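Local coordinates for protein Per a 4 allergen (Periplaneta americana, PDB 3EBW) that is a major cockroach allergen with a lipocalin-like beta barrel that probably binds a small hydrophobic ligand, at residues T128-D132 with A133-K137. Numbering follows the deposited sequence.
Sequences TSFDD and ATKAK
K135 N and A136 N bond weakly to D131 O and D132 O, 3.3 Å each, where the extended chain of S129 to D131 runs into helix 132-142. D131 occupies the N-cap, immediately before the helix, and its OD2 accepts from T134 N in a firmer capping bond, 2.7 Å long and nearly straight at 168°. Its chi1 of 56°, with CG between the backbone N and the carbonyl carbon, turns the carboxylate back over the opening turn. T134 OG1 donates to the same OD2 at 2.7 Å, so two donors from one residue grip this oxygen on its syn side, from opposite faces of the carboxylate plane. The negative charge at the helix N-terminus would probably interact favourably with the helix dipole. In the lipocalin fold, this helix follows the last barrel strand, here 119-125, and packs against the outside of the barrel. F130 makes the apolar half of the contact. T134 chi1 of -54° keeps OG1 beside the backbone N and sends CG2 obliquely to the ring at CD1 (3.6 Å), while K135 CG lies 3.6 Å from F130 CB. The F130 side chain also touches L25 and I123 of the barrel strands, and L149.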
loop_
_atom_site.group_PDB
_atom_site.type_symbol
_atom_site.label_atom_id
_atom_site.label_comp_id
_atom_site.label_asym_id
_atom_site.label_seq_id
_atom_site.Cartn_x
_atom_site.Cartn_y
_atom_site.Cartn_z
ATOM N N THR A 128 -4.599 -20.249 8.104
ATOM C CA THR A 128 -4.361 -19.526 6.861
ATOM C C THR A 128 -5.432 -18.470 6.697
ATOM O O THR A 128 -5.597 -17.938 5.612
ATOM C CB THR A 128 -4.424 -20.432 5.636
ATOM O OG1 THR A 128 -5.582 -21.268 5.733
ATOM C CG2 THR A 128 -3.163 -21.268 5.513
ATOM N N SER A 129 -6.158 -18.168 7.777
ATOM C CA SER A 129 -7.224 -17.157 7.746
ATOM C C SER A 129 -7.824 -16.948 9.124
ATOM O O SER A 129 -7.767 -17.830 9.970
ATOM C CB SER A 129 -8.327 -17.589 6.790
ATOM O OG SER A 129 -8.796 -18.882 7.132
ATOM N N PHE A 130 -8.421 -15.788 9.349
ATOM C CA PHE A 130 -9.016 -15.504 10.650
ATOM C C PHE A 130 -10.520 -15.763 10.728
ATOM O O PHE A 130 -11.249 -15.487 9.785
ATOM C CB PHE A 130 -8.786 -14.037 11.034
ATOM C CG PHE A 130 -7.344 -13.671 11.280
ATOM C CD1 PHE A 130 -6.478 -14.552 11.921
ATOM C CD2 PHE A 130 -6.874 -12.415 10.928
ATOM C CE1 PHE A 130 -5.176 -14.178 12.203
ATOM C CE2 PHE A 130 -5.588 -12.045 11.209
ATOM C CZ PHE A 130 -4.734 -12.924 11.847
ATOM N N ASP A 131 -10.985 -16.295 11.852
ATOM C CA ASP A 131 -12.419 -16.493 12.034
ATOM C C ASP A 131 -12.892 -15.151 12.595
ATOM O O ASP A 131 -12.124 -14.450 13.249
ATOM C CB ASP A 131 -12.709 -17.639 13.014
ATOM C CG ASP A 131 -12.054 -17.448 14.369
ATOM O OD1 ASP A 131 -12.149 -18.372 15.206
ATOM O OD2 ASP A 131 -11.449 -16.387 14.609
ATOM N N ASP A 132 -14.135 -14.773 12.332
ATOM C CA ASP A 132 -14.629 -13.484 12.805
ATOM C C ASP A 132 -14.243 -13.192 14.248
ATOM O O ASP A 132 -14.098 -12.035 14.638
ATOM C CB ASP A 132 -16.143 -13.409 12.597
ATOM C CG ASP A 132 -16.511 -13.392 11.119
ATOM O OD1 ASP A 132 -16.326 -12.338 10.472
ATOM O OD2 ASP A 132 -16.958 -14.435 10.594
ATOM N N ALA A 133 -14.043 -14.248 15.027
ATOM C CA ALA A 133 -13.649 -14.104 16.423
ATOM C C ALA A 133 -12.303 -13.386 16.527
ATOM O O ALA A 133 -12.208 -12.278 17.067
ATOM C CB ALA A 133 -13.551 -15.475 17.070
ATOM N N THR A 134 -11.265 -14.038 16.009
ATOM C CA THR A 134 -9.907 -13.500 16.019
ATOM C C THR A 134 -9.889 -12.066 15.475
ATOM O O THR A 134 -9.566 -11.131 16.208
ATOM C CB THR A 134 -8.948 -14.403 15.179
ATOM O OG1 THR A 134 -9.029 -15.758 15.643
ATOM C CG2 THR A 134 -7.512 -13.933 15.313
ATOM N N LYS A 135 -10.246 -11.901 14.201
ATOM C CA LYS A 135 -10.280 -10.583 13.557
ATOM C C LYS A 135 -10.693 -9.490 14.540
ATOM O O LYS A 135 -10.100 -8.406 14.585
ATOM C CB LYS A 135 -11.261 -10.577 12.379
ATOM C CG LYS A 135 -10.684 -10.999 11.042
ATOM C CD LYS A 135 -11.493 -10.359 9.923
ATOM C CE LYS A 135 -10.790 -10.448 8.576
ATOM N NZ LYS A 135 -11.234 -9.370 7.634
ATOM N N ALA A 136 -11.726 -9.789 15.319
ATOM C CA ALA A 136 -12.236 -8.862 16.314
ATOM C C ALA A 136 -11.095 -8.408 17.214
ATOM O O ALA A 136 -10.832 -7.206 17.369
ATOM C CB ALA A 136 -13.308 -9.547 17.146
ATOM N N LYS A 137 -10.421 -9.395 17.799
ATOM C CA LYS A 137 -9.306 -9.160 18.705
ATOM C C LYS A 137 -8.156 -8.407 18.039
ATOM O O LYS A 137 -7.621 -7.445 18.610
ATOM C CB LYS A 137 -8.805 -10.499 19.254
ATOM C CG LYS A 137 -7.720 -10.373 20.295
ATOM C CD LYS A 137 -8.180 -9.509 21.451
ATOM C CE LYS A 137 -7.122 -9.471 22.520
ATOM N NZ LYS A 137 -6.698 -10.869 22.796
#